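Local coordinates for protein acetone carboxylase alpha subunit (Xanthobacter autotrophicus Py2, PDB 5M45) that serves as one subunit of a multi-subunit enzyme assembly and belongs to the hydantoinase B/oxoprolinase family, at residues S522-F536 and I606-N620. Residues are numbered along the deposited sequence; the frame is centred on the assembly and turned at random.
Sequences SLRMVWNAKDWTMFF and ITTEEMFSDYDLYLN
Tyr618 lies flat between Phe536 and Met534, which cover its opposite faces. The Phe536 ring forms an offset stack with it, centroids 4.0 Å apart and planes 3° from parallel, while Met534 lays its CE methyl over the other face, 4.0 Å from the ring centroid. The bend of Met534 at chi3 (68°) turns that methyl onto the tyrosine, and its SD meanwhile sits over the face of Phe612 in a Met-aromatic contact, 4.4 Å from the centroid. At the edge of the Tyr618 ring, its OH donates to Phe535 O at 2.7 Å, approaching from above the carbonyl plane.

Outward from this aromatic cluster, two antiparallel strand pairs, each in a different sheet, join the segments: 522-526 with 617-620, and 532-535 with 610-612. Where strand 522-526 ends, the type II turn Ser613 to Asp616 presents the Asp614 carboxylate to two backbone amides, Asn528 N reaching OD2 at 3.0 Å and Ala529 N reaching OD1 at 3.1 Å on its syn lone pair. Beyond the turn, Trp527 and Tyr615 form an offset edge-to-face pair, planes at 82°, with Trp527 CZ3 nearest the tyrosine hydroxyl. Facing a second copy of this subunit, Thr533 OG1 donates to the anti lone pair of Glu609 OE2 at 2.7 Å.

The chemistry implies a two-sheet junction packed by sulfur and aromatic groups, with the Tyr618 hydroxyl helping to position its ring and Asp614, backbone and water bonds joining the loops.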
loop_
_atom_site.group_PDB
_atom_site.type_symbol
_atom_site.label_atom_id
_atom_site.label_comp_id
_atom_site.label_asym_id
_atom_site.label_seq_id
_atom_site.Cartn_x
_atom_site.Cartn_y
_atom_site.Cartn_z
ATOM N N SER A 522 -16.746 -29.437 0.189
ATOM C CA SER A 522 -17.982 -28.781 -0.240
ATOM C C SER A 522 -17.909 -28.464 -1.739
ATOM O O SER A 522 -16.863 -28.026 -2.220
ATOM C CB SER A 522 -18.243 -27.494 0.578
ATOM O OG SER A 522 -17.212 -26.504 0.457
ATOM N N LEU A 523 -19.022 -28.695 -2.466
ATOM C CA LEU A 523 -19.131 -28.307 -3.861
ATOM C C LEU A 523 -19.909 -27.004 -3.907
ATOM O O LEU A 523 -21.049 -26.942 -3.411
ATOM C CB LEU A 523 -19.887 -29.369 -4.692
ATOM C CG LEU A 523 -20.055 -29.101 -6.196
ATOM C CD1 LEU A 523 -18.729 -28.883 -6.854
ATOM C CD2 LEU A 523 -20.795 -30.212 -6.926
ATOM N N ARG A 524 -19.308 -25.991 -4.529
ATOM C CA ARG A 524 -19.936 -24.669 -4.726
ATOM C C ARG A 524 -20.316 -24.421 -6.192
ATOM O O ARG A 524 -19.565 -24.793 -7.109
ATOM C CB ARG A 524 -19.013 -23.546 -4.288
ATOM C CG ARG A 524 -18.252 -23.785 -2.974
ATOM C CD ARG A 524 -19.125 -24.175 -1.790
ATOM N NE ARG A 524 -18.312 -24.017 -0.597
ATOM C CZ ARG A 524 -18.119 -22.880 0.080
ATOM N NH1 ARG A 524 -18.739 -21.763 -0.237
ATOM N NH2 ARG A 524 -17.269 -22.872 1.107
ATOM N N MET A 525 -21.449 -23.761 -6.378
ATOM C CA MET A 525 -21.869 -23.231 -7.674
ATOM C C MET A 525 -21.892 -21.711 -7.578
ATOM O O MET A 525 -22.470 -21.155 -6.648
ATOM C CB MET A 525 -23.251 -23.751 -8.079
ATOM C CG MET A 525 -23.607 -23.432 -9.537
ATOM S SD MET A 525 -25.147 -24.171 -10.211
ATOM C CE MET A 525 -26.326 -23.080 -9.426
ATOM N N VAL A 526 -21.285 -21.032 -8.548
ATOM C CA VAL A 526 -21.307 -19.549 -8.591
ATOM C C VAL A 526 -22.750 -19.068 -8.846
ATOM O O VAL A 526 -23.458 -19.594 -9.717
ATOM C CB VAL A 526 -20.316 -19.028 -9.641
ATOM C CG1 VAL A 526 -20.320 -17.504 -9.707
ATOM C CG2 VAL A 526 -18.882 -19.501 -9.319
ATOM N N TRP A 527 -23.198 -18.069 -8.079
ATOM C CA TRP A 527 -24.588 -17.631 -8.119
ATOM C C TRP A 527 -24.782 -16.167 -7.632
ATOM O O TRP A 527 -24.465 -15.839 -6.475
ATOM C CB TRP A 527 -25.453 -18.583 -7.270
ATOM C CG TRP A 527 -26.899 -18.193 -7.265
ATOM C CD1 TRP A 527 -27.604 -17.572 -6.257
ATOM C CD2 TRP A 527 -27.798 -18.347 -8.354
ATOM N NE1 TRP A 527 -28.901 -17.345 -6.669
ATOM C CE2 TRP A 527 -29.041 -17.798 -7.955
ATOM C CE3 TRP A 527 -27.656 -18.851 -9.653
ATOM C CZ2 TRP A 527 -30.159 -17.797 -8.793
ATOM C CZ3 TRP A 527 -28.764 -18.860 -10.491
ATOM C CH2 TRP A 527 -30.002 -18.296 -10.069
ATOM N N ASN A 528 -25.383 -15.338 -8.496
ATOM C CA ASN A 528 -25.591 -13.905 -8.245
ATOM C C ASN A 528 -24.251 -13.117 -8.105
ATOM O O ASN A 528 -24.190 -12.097 -7.391
ATOM C CB ASN A 528 -26.531 -13.711 -7.043
ATOM C CG ASN A 528 -27.415 -12.468 -7.153
ATOM O OD1 ASN A 528 -27.326 -11.696 -8.081
ATOM N ND2 ASN A 528 -28.283 -12.274 -6.157
ATOM N N ALA A 529 -23.203 -13.603 -8.755
ATOM C CA ALA A 529 -21.907 -12.897 -8.870
ATOM C C ALA A 529 -21.796 -12.201 -10.239
ATOM O O ALA A 529 -22.377 -12.674 -11.239
ATOM C CB ALA A 529 -20.742 -13.890 -8.723
ATOM N N LYS A 530 -21.018 -11.114 -10.300
ATOM C CA LYS A 530 -20.720 -10.423 -11.551
ATOM C C LYS A 530 -19.242 -10.053 -11.616
ATOM O O LYS A 530 -18.622 -9.711 -10.590
ATOM C CB LYS A 530 -21.561 -9.136 -11.694
ATOM C CG LYS A 530 -23.073 -9.371 -11.566
ATOM C CD LYS A 530 -23.515 -9.152 -10.109
ATOM C CE LYS A 530 -24.916 -9.751 -9.884
ATOM N NZ LYS A 530 -25.369 -9.597 -8.499
ATOM N N ASP A 531 -18.663 -10.152 -12.813
ATOM C CA ASP A 531 -17.257 -9.821 -13.032
ATOM C C ASP A 531 -16.367 -10.511 -11.968
ATOM O O ASP A 531 -15.548 -9.882 -11.291
ATOM C CB ASP A 531 -17.076 -8.291 -13.022
ATOM C CG ASP A 531 -17.789 -7.593 -14.196
ATOM O OD1 ASP A 531 -18.270 -8.247 -15.124
ATOM O OD2 ASP A 531 -17.836 -6.332 -14.217
ATOM N N TRP A 532 -16.567 -11.819 -11.844
ATOM C CA TRP A 532 -16.095 -12.621 -10.736
ATOM C C TRP A 532 -14.822 -13.450 -11.117
ATOM O O TRP A 532 -14.679 -13.889 -12.284
ATOM C CB TRP A 532 -17.246 -13.545 -10.259
ATOM C CG TRP A 532 -16.997 -14.202 -8.915
ATOM C CD1 TRP A 532 -16.756 -15.515 -8.671
ATOM C CD2 TRP A 532 -16.970 -13.543 -7.642
ATOM N NE1 TRP A 532 -16.569 -15.714 -7.344
ATOM C CE2 TRP A 532 -16.699 -14.517 -6.681
ATOM C CE3 TRP A 532 -17.181 -12.226 -7.230
ATOM C CZ2 TRP A 532 -16.591 -14.219 -5.327
ATOM C CZ3 TRP A 532 -17.077 -11.922 -5.882
ATOM C CH2 TRP A 532 -16.789 -12.930 -4.942
ATOM N N THR A 533 -13.927 -13.627 -10.135
ATOM C CA THR A 533 -12.729 -14.514 -10.255
ATOM C C THR A 533 -12.571 -15.387 -8.999
ATOM O O THR A 533 -13.075 -15.027 -7.934
ATOM C CB THR A 533 -11.406 -13.742 -10.425
ATOM O OG1 THR A 533 -11.198 -12.889 -9.289
ATOM C CG2 THR A 533 -11.425 -12.933 -11.715
ATOM N N MET A 534 -11.918 -16.556 -9.143
ATOM C CA MET A 534 -11.568 -17.413 -8.003
ATOM C C MET A 534 -10.195 -18.078 -8.202
ATOM O O MET A 534 -9.677 -18.150 -9.320
ATOM C CB MET A 534 -12.644 -18.490 -7.745
ATOM C CG MET A 534 -14.082 -17.955 -7.651
ATOM S SD MET A 534 -15.357 -19.158 -7.222
ATOM C CE MET A 534 -14.916 -19.553 -5.518
ATOM N N PHE A 535 -9.621 -18.572 -7.117
ATOM C CA PHE A 535 -8.352 -19.306 -7.147
ATOM C C PHE A 535 -8.242 -20.278 -5.955
ATOM O O PHE A 535 -9.071 -20.259 -5.036
ATOM C CB PHE A 535 -7.139 -18.366 -7.270
ATOM C CG PHE A 535 -6.940 -17.392 -6.104
ATOM C CD1 PHE A 535 -7.644 -16.175 -6.052
ATOM C CD2 PHE A 535 -6.009 -17.666 -5.098
ATOM C CE1 PHE A 535 -7.444 -15.268 -5.017
ATOM C CE2 PHE A 535 -5.804 -16.769 -4.060
ATOM C CZ PHE A 535 -6.511 -15.583 -4.013
ATOM N N PHE A 536 -7.264 -21.173 -6.067
ATOM C CA PHE A 536 -6.987 -22.234 -5.081
ATOM C C PHE A 536 -5.659 -21.974 -4.367
ATOM O O PHE A 536 -4.711 -21.443 -4.976
ATOM C CB PHE A 536 -6.882 -23.618 -5.814
ATOM C CG PHE A 536 -8.177 -24.113 -6.418
ATOM C CD1 PHE A 536 -8.564 -23.731 -7.690
ATOM C CD2 PHE A 536 -8.990 -24.986 -5.731
ATOM C CE1 PHE A 536 -9.761 -24.187 -8.270
ATOM C CE2 PHE A 536 -10.189 -25.452 -6.291
ATOM C CZ PHE A 536 -10.588 -25.035 -7.569
ATOM N N ILE A 606 -2.311 -24.753 -6.166
ATOM C CA ILE A 606 -2.041 -23.300 -6.090
ATOM C C ILE A 606 -2.258 -22.673 -7.468
ATOM O O ILE A 606 -1.680 -23.119 -8.462
ATOM C CB ILE A 606 -0.578 -22.969 -5.721
ATOM C CG1 ILE A 606 -0.238 -23.560 -4.389
ATOM C CG2 ILE A 606 -0.397 -21.431 -5.679
ATOM C CD1 ILE A 606 1.237 -23.377 -4.000
ATOM N N THR A 607 -3.102 -21.644 -7.511
ATOM C CA THR A 607 -3.348 -20.881 -8.725
ATOM C C THR A 607 -3.477 -19.379 -8.409
ATOM O O THR A 607 -3.633 -18.994 -7.254
ATOM C CB THR A 607 -4.624 -21.333 -9.474
ATOM O OG1 THR A 607 -5.781 -21.083 -8.669
ATOM C CG2 THR A 607 -4.587 -22.809 -9.871
ATOM N N THR A 608 -3.392 -18.554 -9.453
ATOM C CA THR A 608 -3.779 -17.146 -9.383
ATOM C C THR A 608 -5.180 -17.001 -9.969
ATOM O O THR A 608 -5.685 -17.927 -10.629
ATOM C CB THR A 608 -2.793 -16.226 -10.147
ATOM O OG1 THR A 608 -2.649 -16.652 -11.521
ATOM C CG2 THR A 608 -1.428 -16.267 -9.451
ATOM N N GLU A 609 -5.779 -15.845 -9.758
ATOM C CA GLU A 609 -7.182 -15.606 -10.103
ATOM C C GLU A 609 -7.536 -15.929 -11.578
ATOM O O GLU A 609 -6.762 -15.631 -12.497
ATOM C CB GLU A 609 -7.665 -14.205 -9.654
ATOM C CG GLU A 609 -7.242 -13.001 -10.470
ATOM C CD GLU A 609 -7.734 -11.648 -9.870
ATOM O OE1 GLU A 609 -6.910 -10.698 -9.801
ATOM O OE2 GLU A 609 -8.920 -11.506 -9.483
ATOM N N GLU A 610 -8.691 -16.585 -11.751
ATOM C CA GLU A 610 -9.221 -16.969 -13.070
ATOM C C GLU A 610 -10.713 -16.591 -13.130
ATOM O O GLU A 610 -11.415 -16.674 -12.119
ATOM C CB GLU A 610 -8.958 -18.492 -13.237
ATOM C CG GLU A 610 -9.769 -19.293 -14.221
ATOM C CD GLU A 610 -9.285 -20.743 -14.298
ATOM O OE1 GLU A 610 -10.027 -21.695 -13.886
ATOM O OE2 GLU A 610 -8.112 -20.948 -14.728
ATOM N N MET A 611 -11.180 -16.159 -14.305
ATOM C CA MET A 611 -12.596 -15.764 -14.503
ATOM C C MET A 611 -13.547 -16.956 -14.233
ATOM O O MET A 611 -13.309 -18.067 -14.730
ATOM C CB MET A 611 -12.820 -15.206 -15.912
ATOM C CG MET A 611 -12.108 -13.876 -16.165
ATOM S SD MET A 611 -12.192 -13.308 -17.849
ATOM C CE MET A 611 -10.916 -14.297 -18.577
ATOM N N PHE A 612 -14.570 -16.727 -13.422
ATOM C CA PHE A 612 -15.688 -17.658 -13.235
ATOM C C PHE A 612 -17.012 -16.890 -13.489
ATOM O O PHE A 612 -17.126 -15.658 -13.214
ATOM C CB PHE A 612 -15.756 -18.240 -11.796
ATOM C CG PHE A 612 -14.789 -19.368 -11.490
ATOM C CD1 PHE A 612 -13.405 -19.136 -11.419
ATOM C CD2 PHE A 612 -15.256 -20.630 -11.141
ATOM C CE1 PHE A 612 -12.528 -20.153 -11.107
ATOM C CE2 PHE A 612 -14.365 -21.669 -10.829
ATOM C CZ PHE A 612 -13.003 -21.435 -10.817
ATOM N N SER A 613 -18.029 -17.617 -13.942
ATOM C CA SER A 613 -19.384 -17.078 -14.127
ATOM C C SER A 613 -20.415 -17.905 -13.386
ATOM O O SER A 613 -20.168 -19.062 -13.055
ATOM C CB SER A 613 -19.805 -17.127 -15.587
ATOM O OG SER A 613 -18.819 -16.535 -16.396
ATOM N N ASP A 614 -21.619 -17.330 -13.242
ATOM C CA ASP A 614 -22.749 -18.054 -12.670
ATOM C C ASP A 614 -22.926 -19.414 -13.368
ATOM O O ASP A 614 -22.789 -19.521 -14.602
ATOM C CB ASP A 614 -24.055 -17.259 -12.749
ATOM C CG ASP A 614 -24.226 -16.227 -11.625
ATOM O OD1 ASP A 614 -23.238 -15.884 -10.908
ATOM O OD2 ASP A 614 -25.393 -15.711 -11.483
ATOM N N TYR A 615 -23.197 -20.430 -12.535
ATOM C CA TYR A 615 -23.362 -21.851 -12.884
ATOM C C TYR A 615 -22.037 -22.657 -13.035
ATOM O O TYR A 615 -22.082 -23.870 -13.221
ATOM C CB TYR A 615 -24.313 -22.070 -14.089
ATOM C CG TYR A 615 -25.730 -21.579 -13.853
ATOM C CD1 TYR A 615 -26.664 -22.375 -13.230
ATOM C CD2 TYR A 615 -26.158 -20.335 -14.345
ATOM C CE1 TYR A 615 -27.977 -21.974 -13.062
ATOM C CE2 TYR A 615 -27.471 -19.891 -14.188
ATOM C CZ TYR A 615 -28.381 -20.727 -13.537
ATOM O OH TYR A 615 -29.694 -20.356 -13.344
ATOM N N ASP A 616 -20.888 -22.001 -12.920
ATOM C CA ASP A 616 -19.583 -22.686 -12.809
ATOM C C ASP A 616 -19.425 -23.350 -11.423
ATOM O O ASP A 616 -20.108 -22.954 -10.440
ATOM C CB ASP A 616 -18.407 -21.724 -13.072
ATOM C CG ASP A 616 -18.284 -21.268 -14.534
ATOM O OD1 ASP A 616 -19.032 -21.730 -15.429
ATOM O OD2 ASP A 616 -17.375 -20.418 -14.798
ATOM N N LEU A 617 -18.540 -24.362 -11.357
ATOM C CA LEU A 617 -18.334 -25.163 -10.140
ATOM C C LEU A 617 -16.920 -25.050 -9.601
ATOM O O LEU A 617 -15.976 -24.931 -10.369
ATOM C CB LEU A 617 -18.625 -26.635 -10.416
ATOM C CG LEU A 617 -20.048 -27.031 -10.816
ATOM C CD1 LEU A 617 -20.099 -28.523 -11.122
ATOM C CD2 LEU A 617 -21.074 -26.661 -9.755
ATOM N N TYR A 618 -16.803 -25.116 -8.278
ATOM C CA TYR A 618 -15.516 -25.075 -7.543
ATOM C C TYR A 618 -15.613 -26.073 -6.382
ATOM O O TYR A 618 -16.575 -26.005 -5.593
ATOM C CB TYR A 618 -15.293 -23.634 -7.020
ATOM C CG TYR A 618 -13.993 -23.318 -6.261
ATOM C CD1 TYR A 618 -13.723 -23.855 -4.988
ATOM C CD2 TYR A 618 -13.053 -22.407 -6.793
ATOM C CE1 TYR A 618 -12.560 -23.546 -4.298
ATOM C CE2 TYR A 618 -11.886 -22.100 -6.103
ATOM C CZ TYR A 618 -11.646 -22.661 -4.850
ATOM O OH TYR A 618 -10.490 -22.347 -4.128
ATOM N N LEU A 619 -14.634 -27.001 -6.288
ATOM C CA LEU A 619 -14.553 -27.957 -5.146
ATOM C C LEU A 619 -13.627 -27.426 -4.052
ATOM O O LEU A 619 -12.448 -27.244 -4.308
ATOM C CB LEU A 619 -14.079 -29.345 -5.613
ATOM C CG LEU A 619 -13.927 -30.418 -4.524
ATOM C CD1 LEU A 619 -15.284 -30.796 -3.969
ATOM C CD2 LEU A 619 -13.219 -31.676 -5.040
ATOM N N ASN A 620 -14.153 -27.187 -2.855
ATOM C CA ASN A 620 -13.357 -26.862 -1.656
ATOM C C ASN A 620 -13.050 -28.127 -0.843
ATOM O O ASN A 620 -13.962 -28.759 -0.290
ATOM C CB ASN A 620 -14.095 -25.841 -0.756
ATOM C CG ASN A 620 -13.140 -24.986 0.076
ATOM O OD1 ASN A 620 -12.024 -24.742 -0.328
ATOM N ND2 ASN A 620 -13.590 -24.533 1.250
HETATM O O HOH W 1 -25.101 -13.093 -11.643
HETATM O O HOH W 2 -21.355 -14.339 -13.117
HETATM O O HOH W 3 -18.574 -13.377 -13.379
HETATM O O HOH W 4 -7.898 -20.399 -10.439
#